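PDB 2QPW: PR domain zinc finger protein 2 from Homo sapiens, which catalyses H3K9 trimethylation of histone H3 using S-adenosyl-L-methionine, and is represented here by its N-terminal PR (SET-related) methyltransferase domain. Local coordinates for residues Asp63-Arg67 / Ser68-Asn72; Gly97-Leu100 / Arg101-Trp105; Ala17-Pro20 / Glu21-Arg25. All coordinates share one frame; numbering follows the deposited sequence. Where two conformers were deposited one is given.

Interaction 1 of 3, residues Asp63-Arg67 / Ser68-Asn72; sequences DKKKR and SQVKN
Lys65 meets both Gln69 and Val70. Its CB lies 3.6 Å from Gln69 OE1 and 3.8 Å from Val70 CG2, and the Lys65 chain crosses the valine at about a right angle. Beyond CG the chain runs straight to NZ, which stands 3.8 Å from Lys71 NZ. Both ammonium groups form salt bridges with Asp90 OD2, which gathers the two lysines. A water also joins Lys65 NZ to Gln69 O.

At Lys66 two bonds tie the backbone to Gln69. Lys66 N gives its hydrogen to Gln69 OE1 at 2.8 Å, in the carbonyl plane and on a lone pair. Gln69 N returns a bond to Lys66 O at 2.9 Å, so Gln69 is held by side-chain OE1 and backbone N.

Arg67 bends at chi2 (73°), which brings its guanidinium back over the chain. NH1 bonds Val70 O at 3.2 Å, from above the carbonyl plane, and NH2 reaches the same oxygen through a water. Val70 itself packs on Cys88 of strand 85-90.

Arg67 and Ser68 occupy the corners of a type I beta turn, locked by the Gln69 side chain, where the chain leaves the edge strand 63-65 of a three-stranded antiparallel sheet.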
ATOM      1  N   ASP A  63      -3.514   9.264 -10.045  1.00 16.66           N
ATOM      2  CA  ASP A  63      -4.387  10.090 -10.907  1.00 18.15           C
ATOM      3  C   ASP A  63      -5.737  10.333 -10.208  1.00 19.09           C
ATOM      4  O   ASP A  63      -6.290   9.406  -9.629  1.00 17.47           O
ATOM      5  CB  ASP A  63      -4.618   9.351 -12.253  1.00 17.70           C
ATOM      6  CG  ASP A  63      -3.478   9.536 -13.269  1.00 21.10           C
ATOM      7  OD1 ASP A  63      -2.524  10.354 -13.067  1.00 19.83           O
ATOM      8  OD2 ASP A  63      -3.583   8.872 -14.327  1.00 23.06           O
ATOM      9  N   LYS A  64      -6.261  11.554 -10.276  1.00 19.27           N
ATOM     10  CA  LYS A  64      -7.626  11.861  -9.751  1.00 21.78           C
ATOM     11  C   LYS A  64      -8.684  11.404 -10.770  1.00 22.26           C
ATOM     12  O   LYS A  64      -8.649  11.847 -11.932  1.00 22.40           O
ATOM     13  CB  LYS A  64      -7.773  13.373  -9.540  1.00 22.36           C
ATOM     14  CG  LYS A  64      -7.267  13.861  -8.236  1.00 25.12           C
ATOM     15  CD  LYS A  64      -7.626  15.349  -7.993  1.00 24.05           C
ATOM     16  CE  LYS A  64      -6.468  15.953  -7.200  1.00 29.76           C
ATOM     17  NZ  LYS A  64      -6.857  17.144  -6.420  1.00 38.83           N
ATOM     18  N   LYS A  65      -9.581  10.510 -10.360  1.00 21.71           N
ATOM     19  CA  LYS A  65     -10.627   9.980 -11.245  1.00 22.69           C
ATOM     20  C   LYS A  65     -11.959   9.866 -10.484  1.00 22.74           C
ATOM     21  O   LYS A  65     -11.974   9.737  -9.248  1.00 22.94           O
ATOM     22  CB  LYS A  65     -10.258   8.586 -11.778  1.00 22.31           C
ATOM     23  CG  LYS A  65      -8.891   8.487 -12.502  1.00 23.00           C
ATOM     24  CD  LYS A  65      -8.695   7.086 -13.041  1.00 24.37           C
ATOM     25  CE  LYS A  65      -7.324   6.925 -13.665  1.00 25.75           C
ATOM     26  NZ  LYS A  65      -7.185   5.539 -14.150  1.00 27.63           N
ATOM     27  N   LYS A  66     -13.079   9.927 -11.210  1.00 22.47           N
ATOM     28  CA  LYS A  66     -14.390   9.657 -10.567  1.00 23.74           C
ATOM     29  C   LYS A  66     -14.513   8.163 -10.255  1.00 23.28           C
ATOM     30  O   LYS A  66     -13.916   7.329 -10.946  1.00 22.88           O
ATOM     31  CB  LYS A  66     -15.570  10.065 -11.455  1.00 23.45           C
ATOM     32  CG  LYS A  66     -15.556  11.489 -11.947  1.00 26.48           C
ATOM     33  CD  LYS A  66     -16.798  11.744 -12.804  1.00 30.02           C
ATOM     34  CE  LYS A  66     -16.620  11.137 -14.199  1.00 33.38           C
ATOM     35  NZ  LYS A  66     -17.919  11.159 -14.927  1.00 35.88           N
ATOM     36  N   ARG A  67     -15.311   7.829  -9.234  1.00 24.10           N
ATOM     37  CA  ARG A  67     -15.512   6.406  -8.867  1.00 25.61           C
ATOM     38  C   ARG A  67     -15.896   5.532 -10.066  1.00 26.19           C
ATOM     39  O   ARG A  67     -15.471   4.360 -10.161  1.00 27.22           O
ATOM     40  CB  ARG A  67     -16.544   6.263  -7.736  1.00 26.85           C
ATOM     41  CG  ARG A  67     -16.739   4.813  -7.215  1.00 29.17           C
ATOM     42  CD  ARG A  67     -15.526   4.354  -6.368  1.00 38.07           C
ATOM     43  NE  ARG A  67     -15.285   2.900  -6.344  1.00 45.29           N
ATOM     44  CZ  ARG A  67     -14.609   2.212  -7.276  1.00 47.91           C
ATOM     45  NH1 ARG A  67     -14.126   2.823  -8.347  1.00 51.00           N
ATOM     46  NH2 ARG A  67     -14.429   0.895  -7.150  1.00 48.51           N
ATOM     47  N   SER A  68     -16.717   6.081 -10.974  1.00 26.29           N
ATOM     48  CA  SER A  68     -17.196   5.320 -12.139  1.00 26.79           C
ATOM     49  C   SER A  68     -16.096   4.977 -13.167  1.00 27.48           C
ATOM     50  O   SER A  68     -16.329   4.187 -14.093  1.00 27.90           O
ATOM     51  CB  SER A  68     -18.381   6.043 -12.805  1.00 26.50           C
ATOM     52  OG  SER A  68     -18.003   7.304 -13.346  1.00 25.81           O
ATOM     53  N   GLN A  69     -14.915   5.576 -13.021  1.00 27.67           N
ATOM     54  CA  GLN A  69     -13.780   5.345 -13.941  1.00 28.50           C
ATOM     55  C   GLN A  69     -12.729   4.378 -13.386  1.00 29.34           C
ATOM     56  O   GLN A  69     -11.838   3.935 -14.120  1.00 29.02           O
ATOM     57  CB  GLN A  69     -13.043   6.667 -14.195  1.00 28.24           C
ATOM     58  CG  GLN A  69     -13.846   7.785 -14.835  1.00 28.52           C
ATOM     59  CD  GLN A  69     -13.018   9.057 -15.005  1.00 31.25           C
ATOM     60  OE1 GLN A  69     -12.741   9.792 -14.031  1.00 33.76           O
ATOM     61  NE2 GLN A  69     -12.607   9.327 -16.249  1.00 34.89           N
ATOM     62  N   VAL A  70     -12.777   4.093 -12.088  1.00 29.27           N
ATOM     63  CA  VAL A  70     -11.777   3.194 -11.479  1.00 30.32           C
ATOM     64  C   VAL A  70     -12.318   1.757 -11.471  1.00 31.30           C
ATOM     65  O   VAL A  70     -13.498   1.549 -11.238  1.00 32.40           O
ATOM     66  CB  VAL A  70     -11.319   3.700 -10.090  1.00 30.71           C
ATOM     67  CG1 VAL A  70     -10.240   2.786  -9.489  1.00 30.60           C
ATOM     68  CG2 VAL A  70     -10.762   5.125 -10.231  1.00 30.78           C
ATOM     69  N   LYS A  71     -11.446   0.783 -11.741  1.00 31.67           N
ATOM     70  CA  LYS A  71     -11.852  -0.621 -11.979  1.00 32.24           C
ATOM     71  C   LYS A  71     -11.412  -1.621 -10.888  1.00 31.20           C
ATOM     72  O   LYS A  71     -11.749  -2.816 -10.959  1.00 31.83           O
ATOM     73  CB  LYS A  71     -11.329  -1.092 -13.346  1.00 33.10           C
ATOM     74  CG  LYS A  71     -10.437  -0.083 -14.120  1.00 37.31           C
ATOM     75  CD  LYS A  71      -8.960   0.001 -13.642  1.00 39.28           C
ATOM     76  CE  LYS A  71      -8.689   1.154 -12.649  1.00 41.79           C
ATOM     77  NZ  LYS A  71      -7.490   1.939 -13.020  1.00 39.59           N
ATOM     78  N   ASN A  72     -10.691  -1.146  -9.882  1.00 28.65           N
ATOM     79  CA  ASN A  72     -10.320  -2.005  -8.765  1.00 27.56           C
ATOM     80  C   ASN A  72     -10.314  -1.210  -7.456  1.00 27.52           C
ATOM     81  O   ASN A  72     -10.383   0.044  -7.477  1.00 27.01           O
ATOM     82  CB  ASN A  72      -8.983  -2.716  -9.040  1.00 27.05           C
ATOM     83  CG  ASN A  72      -7.796  -1.768  -8.958  1.00 25.76           C
ATOM     84  OD1 ASN A  72      -7.311  -1.475  -7.877  1.00 21.13           O
ATOM     85  ND2 ASN A  72      -7.353  -1.265 -10.107  1.00 23.87           N
TER
HETATM   86  O   HOH W   1      -9.306   4.338 -15.282  1.00 38.82           O
HETATM   87  O   HOH W   2     -19.684   9.423 -12.804  1.00 27.53           O
HETATM   88  O   HOH W   3     -14.087  -0.792  -9.089  1.00 52.34           O

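Interaction 2 of 3, residues Gly97-Leu100 / Arg101-Trp105; sequences GNWL and RYVNW
Arg101 starts its side chain against Asn98: CB lies 3.3 Å from Asn98 O, the oxygen that also accepts from Arg101 N at 3.1 Å. CG stands anti to the backbone N (chi1 175°), and the chain then stays extended as far as NE. CD passes over one face of the Tyr102 ring, 4.1 Å above its plane and offset toward the rim. The guanidinium turns its edge to Tyr102 CD1. At the tip every nitrogen has a partner: NE bonds Ala91 O, NH2 bonds Thr92 O, and NH1 forms a salt bridge with Glu14. The same group makes a cation-pi contact with Tyr75. This buried arginine is thus held on all its branches.

The backbone around it is drawn together by two further bonds of the same spacing. Tyr102 N bonds Trp99 O at 3.0 Å, and Val103 N bonds Leu100 O at 3.1 Å. Trp99 O also lies at the edge of the Tyr102 ring, in its plane. On another side of the turn, Leu100 CD1 sits over the centre of the Trp99 ring, 3.6 Å above it, and Val103 CG2 approaches the CZ3 of that ring at 4.2 Å.

Asn98 OD1 accepts from Leu100 N, an Asx turn that opens a run of three overlapping turns, while Asn98 ND2 bonds Pro59 O. The turns lead into strand 104-119. The sequence Arg-Tyr-Val-Asn resembles the Arg-Phe-Ile-Asn signature of SET domains, which in relatives lies beside the cofactor pocket.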
ATOM      1  N   GLY A  97       2.117   6.631  -9.725  1.00 15.60           N
ATOM      2  CA  GLY A  97       2.241   6.514  -8.250  1.00 15.26           C
ATOM      3  C   GLY A  97       3.686   6.443  -7.743  1.00 15.90           C
ATOM      4  O   GLY A  97       4.634   6.813  -8.462  1.00 16.40           O
ATOM      5  N   ASN A  98       3.856   6.044  -6.482  1.00 15.05           N
ATOM      6  CA  ASN A  98       5.193   5.883  -5.895  1.00 14.88           C
ATOM      7  C   ASN A  98       5.303   4.533  -5.162  1.00 14.11           C
ATOM      8  O   ASN A  98       4.456   3.610  -5.373  1.00 12.92           O
ATOM      9  CB  ASN A  98       5.595   7.063  -4.992  1.00 14.59           C
ATOM     10  CG  ASN A  98       4.573   7.321  -3.883  1.00 16.73           C
ATOM     11  OD1 ASN A  98       4.019   6.380  -3.297  1.00 14.43           O
ATOM     12  ND2 ASN A  98       4.245   8.596  -3.661  1.00 17.34           N
ATOM     13  N   TRP A  99       6.323   4.380  -4.309  1.00 13.01           N
ATOM     14  CA  TRP A  99       6.522   3.040  -3.708  1.00 13.22           C
ATOM     15  C   TRP A  99       5.376   2.568  -2.795  1.00 13.10           C
ATOM     16  O   TRP A  99       5.178   1.333  -2.620  1.00 14.18           O
ATOM     17  CB  TRP A  99       7.894   2.918  -2.988  1.00 12.28           C
ATOM     18  CG  TRP A  99       7.998   3.767  -1.712  1.00 12.20           C
ATOM     19  CD1 TRP A  99       8.508   5.053  -1.610  1.00 13.60           C
ATOM     20  CD2 TRP A  99       7.637   3.370  -0.374  1.00 13.48           C
ATOM     21  NE1 TRP A  99       8.468   5.470  -0.278  1.00 14.54           N
ATOM     22  CE2 TRP A  99       7.959   4.444   0.488  1.00 15.34           C
ATOM     23  CE3 TRP A  99       7.074   2.186   0.195  1.00 11.20           C
ATOM     24  CZ2 TRP A  99       7.728   4.391   1.875  1.00 13.67           C
ATOM     25  CZ3 TRP A  99       6.849   2.157   1.588  1.00 12.17           C
ATOM     26  CH2 TRP A  99       7.171   3.234   2.397  1.00 13.64           C
ATOM     27  N   LEU A 100       4.583   3.500  -2.255  1.00 12.45           N
ATOM     28  CA  LEU A 100       3.406   3.073  -1.425  1.00 13.28           C
ATOM     29  C   LEU A 100       2.399   2.217  -2.161  1.00 13.19           C
ATOM     30  O   LEU A 100       1.741   1.352  -1.549  1.00 13.00           O
ATOM     31  CB  LEU A 100       2.705   4.274  -0.747  1.00 12.87           C
ATOM     32  CG  LEU A 100       3.416   4.874   0.471  1.00 13.35           C
ATOM     33  CD1 LEU A 100       4.608   5.798   0.039  1.00 15.83           C
ATOM     34  CD2 LEU A 100       2.419   5.643   1.286  1.00 13.27           C
ATOM     35  N   ARG A 101       2.334   2.376  -3.486  1.00 13.08           N
ATOM     36  CA  ARG A 101       1.489   1.503  -4.348  1.00 13.07           C
ATOM     37  C   ARG A 101       1.731  -0.009  -4.126  1.00 14.26           C
ATOM     38  O   ARG A 101       0.799  -0.858  -4.177  1.00 15.09           O
ATOM     39  CB  ARG A 101       1.779   1.816  -5.823  1.00 14.03           C
ATOM     40  CG  ARG A 101       1.023   0.865  -6.805  1.00 13.75           C
ATOM     41  CD  ARG A 101       1.574   0.890  -8.187  1.00 18.34           C
ATOM     42  NE  ARG A 101       0.779   0.098  -9.123  1.00 16.61           N
ATOM     43  CZ  ARG A 101       0.956  -1.191  -9.414  1.00 18.24           C
ATOM     44  NH1 ARG A 101       1.922  -1.929  -8.849  1.00 17.97           N
ATOM     45  NH2 ARG A 101       0.181  -1.738 -10.329  1.00 18.18           N
ATOM     46  N   TYR A 102       2.990  -0.346  -3.898  1.00 12.36           N
ATOM     47  CA  TYR A 102       3.425  -1.752  -3.767  1.00 14.85           C
ATOM     48  C   TYR A 102       3.166  -2.379  -2.383  1.00 14.71           C
ATOM     49  O   TYR A 102       3.374  -3.598  -2.213  1.00 15.63           O
ATOM     50  CB  TYR A 102       4.908  -1.848  -4.154  1.00 14.63           C
ATOM     51  CG  TYR A 102       5.125  -1.554  -5.622  1.00 15.96           C
ATOM     52  CD1 TYR A 102       5.021  -2.574  -6.564  1.00 15.70           C
ATOM     53  CD2 TYR A 102       5.387  -0.236  -6.084  1.00 15.30           C
ATOM     54  CE1 TYR A 102       5.183  -2.329  -7.943  1.00 17.64           C
ATOM     55  CE2 TYR A 102       5.532   0.028  -7.465  1.00 15.58           C
ATOM     56  CZ  TYR A 102       5.456  -1.023  -8.375  1.00 17.67           C
ATOM     57  OH  TYR A 102       5.608  -0.810  -9.715  1.00 17.50           O
ATOM     58  N   VAL A 103       2.743  -1.578  -1.389  1.00 13.31           N
ATOM     59  CA  VAL A 103       2.349  -2.138  -0.063  1.00 12.73           C
ATOM     60  C   VAL A 103       1.052  -2.959  -0.216  1.00 12.50           C
ATOM     61  O   VAL A 103      -0.045  -2.413  -0.537  1.00 12.99           O
ATOM     62  CB  VAL A 103       2.147  -1.023   0.990  1.00 12.77           C
ATOM     63  CG1 VAL A 103       1.608  -1.579   2.330  1.00 13.80           C
ATOM     64  CG2 VAL A 103       3.447  -0.201   1.180  1.00 11.35           C
ATOM     65  N   ASN A 104       1.169  -4.269  -0.022  1.00 13.87           N
ATOM     66  CA  ASN A 104       0.014  -5.149  -0.142  0.50 13.85           C
ATOM     67  C   ASN A 104      -0.976  -4.991   1.019  1.00 14.61           C
ATOM     68  O   ASN A 104      -0.629  -4.472   2.074  1.00 14.88           O
ATOM     69  CB  ASN A 104       0.472  -6.614  -0.275  0.50 14.14           C
ATOM     70  CG  ASN A 104      -0.512  -7.480  -1.065  0.50 13.49           C
ATOM     71  OD1 ASN A 104      -1.592  -7.022  -1.480  0.50 13.16           O
ATOM     72  ND2 ASN A 104      -0.148  -8.762  -1.256  0.50 14.26           N
ATOM     73  N   TRP A 105      -2.222  -5.461   0.824  1.00 14.92           N
ATOM     74  CA  TRP A 105      -3.254  -5.389   1.855  1.00 15.73           C
ATOM     75  C   TRP A 105      -3.231  -6.670   2.722  1.00 16.01           C
ATOM     76  O   TRP A 105      -3.087  -7.791   2.203  1.00 16.34           O
ATOM     77  CB  TRP A 105      -4.631  -5.294   1.190  1.00 16.86           C
ATOM     78  CG  TRP A 105      -4.935  -3.992   0.557  1.00 16.80           C
ATOM     79  CD1 TRP A 105      -4.494  -3.537  -0.673  1.00 19.43           C
ATOM     80  CD2 TRP A 105      -5.735  -2.946   1.109  1.00 15.43           C
ATOM     81  NE1 TRP A 105      -4.990  -2.276  -0.912  1.00 20.96           N
ATOM     82  CE2 TRP A 105      -5.755  -1.890   0.162  1.00 19.82           C
ATOM     83  CE3 TRP A 105      -6.465  -2.808   2.297  1.00 17.71           C
ATOM     84  CZ2 TRP A 105      -6.501  -0.717   0.364  1.00 20.36           C
ATOM     85  CZ3 TRP A 105      -7.212  -1.650   2.490  1.00 19.31           C
ATOM     86  CH2 TRP A 105      -7.191  -0.609   1.548  1.00 17.33           C
TER
HETATM   87  O   HOH W   4      -0.861   0.234  -0.868  1.00 17.18           O

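Interaction 3 of 3, residues Ala17-Pro20 / Glu21-Arg25; sequences AEVP and EHVLR
Val19 and Val23 meet at the apolar centre, with Val19 CG1 3.9 Å from Val23 CG1. The two side chains cross at about a right angle. The same Val19 methyl also lies 4.0 Å from Leu24 CG, so one branch of Val19 fills the angle between two residues of the helix. That branch stands anti to the backbone N (chi1 177°). Leu33 of strand 31-35 touches both Val19 and Leu24 and extends the apolar patch into the body of the domain.

Pro20 comes next. Its ring lies side by side with Val23 and points the same way, and Pro20 CB is 3.9 Å from Val23 CG2. The other methyl of Val23 is therefore the one that faces Val19. Val23 CG2 also rests over one face of the His22 ring, 3.8 Å above the plane and offset toward the rim. His22 CE1 in turn reaches Pro20 CB at 3.8 Å. Pro20, His22 and Val23 thus form a small closed group. Tyr102 and Pro94 cover the proline from the loops nearby.

Further out the contact becomes polar. Pro20 O accepts from Val23 N at 3.1 Å and from Leu24 N at 3.3 Å. Both bonds are weak: the first is strongly bent (129°), the second nearly straight but long. Glu21 O accepts the next helical bond, from Arg25 N. The Arg25 guanidinium folds back, and one of its faces looks on Glu21 O and His22 CA. Glu21, His22 and Arg25 are exposed.

Pro20 takes the N-cap position of helix 21-25. The Val19-Leu24 contact, from the residue before the cap to the fourth residue of the helix, is a hydrophobic staple.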
ATOM      1  N   ALA A  17      11.986  -6.344 -12.099  1.00 24.18           N
ATOM      2  CA  ALA A  17      12.363  -5.755 -13.379  1.00 26.17           C
ATOM      3  C   ALA A  17      11.329  -4.781 -13.930  1.00 26.25           C
ATOM      4  O   ALA A  17      11.712  -3.870 -14.658  1.00 27.98           O
ATOM      5  CB  ALA A  17      12.684  -6.851 -14.405  1.00 26.42           C
ATOM      6  N   GLU A  18      10.039  -4.942 -13.594  1.00 26.76           N
ATOM      7  CA  GLU A  18       9.000  -4.045 -14.131  1.00 27.10           C
ATOM      8  C   GLU A  18       8.638  -2.791 -13.317  1.00 25.10           C
ATOM      9  O   GLU A  18       7.732  -2.039 -13.703  1.00 25.77           O
ATOM     10  CB  GLU A  18       7.700  -4.756 -14.488  1.00 28.57           C
ATOM     11  CG  GLU A  18       7.462  -6.097 -13.953  1.00 35.87           C
ATOM     12  CD  GLU A  18       8.175  -7.176 -14.746  1.00 41.28           C
ATOM     13  OE1 GLU A  18       7.978  -8.353 -14.404  1.00 43.68           O
ATOM     14  OE2 GLU A  18       8.936  -6.864 -15.694  1.00 44.40           O
ATOM     15  N   VAL A  19       9.301  -2.582 -12.194  1.00 21.25           N
ATOM     16  CA  VAL A  19       8.990  -1.408 -11.383  1.00 18.98           C
ATOM     17  C   VAL A  19       9.647  -0.199 -12.102  1.00 19.05           C
ATOM     18  O   VAL A  19      10.791  -0.340 -12.586  1.00 19.44           O
ATOM     19  CB  VAL A  19       9.556  -1.559  -9.965  1.00 17.64           C
ATOM     20  CG1 VAL A  19       9.296  -0.279  -9.127  1.00 15.71           C
ATOM     21  CG2 VAL A  19       8.968  -2.814  -9.290  1.00 15.98           C
ATOM     22  N   PRO A  20       8.935   0.950 -12.201  1.00 18.72           N
ATOM     23  CA  PRO A  20       9.586   2.142 -12.796  1.00 18.30           C
ATOM     24  C   PRO A  20      10.886   2.510 -12.069  1.00 19.03           C
ATOM     25  O   PRO A  20      10.946   2.449 -10.842  1.00 18.25           O
ATOM     26  CB  PRO A  20       8.538   3.251 -12.603  1.00 18.63           C
ATOM     27  CG  PRO A  20       7.209   2.524 -12.576  1.00 19.87           C
ATOM     28  CD  PRO A  20       7.525   1.223 -11.838  1.00 18.61           C
ATOM     29  N   GLU A  21      11.931   2.900 -12.819  1.00 19.97           N
ATOM     30  CA  GLU A  21      13.194   3.282 -12.203  1.00 21.38           C
ATOM     31  C   GLU A  21      13.041   4.384 -11.166  1.00 19.49           C
ATOM     32  O   GLU A  21      13.653   4.334 -10.099  1.00 19.96           O
ATOM     33  CB  GLU A  21      14.222   3.727 -13.272  1.00 22.70           C
ATOM     34  CG  GLU A  21      14.339   2.758 -14.435  1.00 30.09           C
ATOM     35  CD  GLU A  21      15.243   1.571 -14.129  1.00 37.58           C
ATOM     36  OE1 GLU A  21      15.016   0.493 -14.753  1.00 45.02           O
ATOM     37  OE2 GLU A  21      16.180   1.704 -13.301  1.00 40.58           O
ATOM     38  N   HIS A  22      12.234   5.410 -11.455  1.00 19.49           N
ATOM     39  CA  HIS A  22      12.114   6.509 -10.495  1.00 18.45           C
ATOM     40  C   HIS A  22      11.407   6.098  -9.207  1.00 17.71           C
ATOM     41  O   HIS A  22      11.643   6.699  -8.140  1.00 16.46           O
ATOM     42  CB  HIS A  22      11.441   7.776 -11.103  1.00 19.73           C
ATOM     43  CG  HIS A  22       9.978   7.617 -11.375  1.00 21.99           C
ATOM     44  ND1 HIS A  22       9.491   7.026 -12.520  1.00 22.40           N
ATOM     45  CD2 HIS A  22       8.892   7.990 -10.651  1.00 24.32           C
ATOM     46  CE1 HIS A  22       8.172   7.030 -12.490  1.00 24.59           C
ATOM     47  NE2 HIS A  22       7.783   7.614 -11.370  1.00 24.41           N
ATOM     48  N   VAL A  23      10.586   5.048  -9.281  1.00 16.39           N
ATOM     49  CA  VAL A  23       9.941   4.543  -8.058  1.00 17.00           C
ATOM     50  C   VAL A  23      10.951   3.868  -7.113  1.00 17.36           C
ATOM     51  O   VAL A  23      10.974   4.131  -5.885  1.00 16.68           O
ATOM     52  CB  VAL A  23       8.731   3.647  -8.432  1.00 17.20           C
ATOM     53  CG1 VAL A  23       8.210   2.930  -7.213  1.00 18.58           C
ATOM     54  CG2 VAL A  23       7.639   4.542  -9.081  1.00 18.35           C
ATOM     55  N   LEU A  24      11.840   3.054  -7.690  1.00 18.47           N
ATOM     56  CA  LEU A  24      12.951   2.445  -6.910  1.00 19.99           C
ATOM     57  C   LEU A  24      13.896   3.448  -6.254  1.00 20.41           C
ATOM     58  O   LEU A  24      14.372   3.227  -5.116  1.00 19.94           O
ATOM     59  CB  LEU A  24      13.761   1.467  -7.781  1.00 20.23           C
ATOM     60  CG  LEU A  24      13.143   0.138  -8.198  1.00 22.25           C
ATOM     61  CD1 LEU A  24      14.031  -0.494  -9.284  1.00 26.28           C
ATOM     62  CD2 LEU A  24      13.012  -0.812  -7.038  1.00 24.15           C
ATOM     63  N   ARG A  25      14.159   4.572  -6.942  1.00 20.07           N
ATOM     64  CA  ARG A  25      15.097   5.578  -6.402  1.00 21.69           C
ATOM     65  C   ARG A  25      14.536   6.345  -5.229  1.00 21.35           C
ATOM     66  O   ARG A  25      15.273   6.995  -4.465  1.00 22.25           O
ATOM     67  CB  ARG A  25      15.552   6.577  -7.486  1.00 22.89           C
ATOM     68  CG  ARG A  25      16.300   5.959  -8.652  1.00 23.07           C
ATOM     69  CD  ARG A  25      17.031   7.088  -9.469  1.00 24.07           C
ATOM     70  NE  ARG A  25      16.070   8.075  -9.955  1.00 26.06           N
ATOM     71  CZ  ARG A  25      15.527   8.107 -11.177  1.00 26.86           C
ATOM     72  NH1 ARG A  25      15.856   7.221 -12.107  1.00 27.12           N
ATOM     73  NH2 ARG A  25      14.622   9.041 -11.447  1.00 28.18           N
TER

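The contacts follow one another along the chain in the order 3, 1, 2. Interactions 2 and 3 touch, with centres about 12 Å apart. Tyr102 OH lies 3.5 Å from Pro20 CD and 3.8 Å from Val19 CG1, and Trp99 N is 3.8 Å from Val23 CG1, so Val19, Pro20 and Val23 pack on the buried turn of 97-105. Interaction 1 is separate and sits at the surface: its nearest atoms are about 6 Å from interaction 2 and about 11 Å from interaction 3. Thr92 bridges the gap, bonding Asn72 through its hydroxyl and Arg101 through its carbonyl. Interaction 2, nearest the chain centre, holds a motif found beside the cofactor pocket in SET relatives.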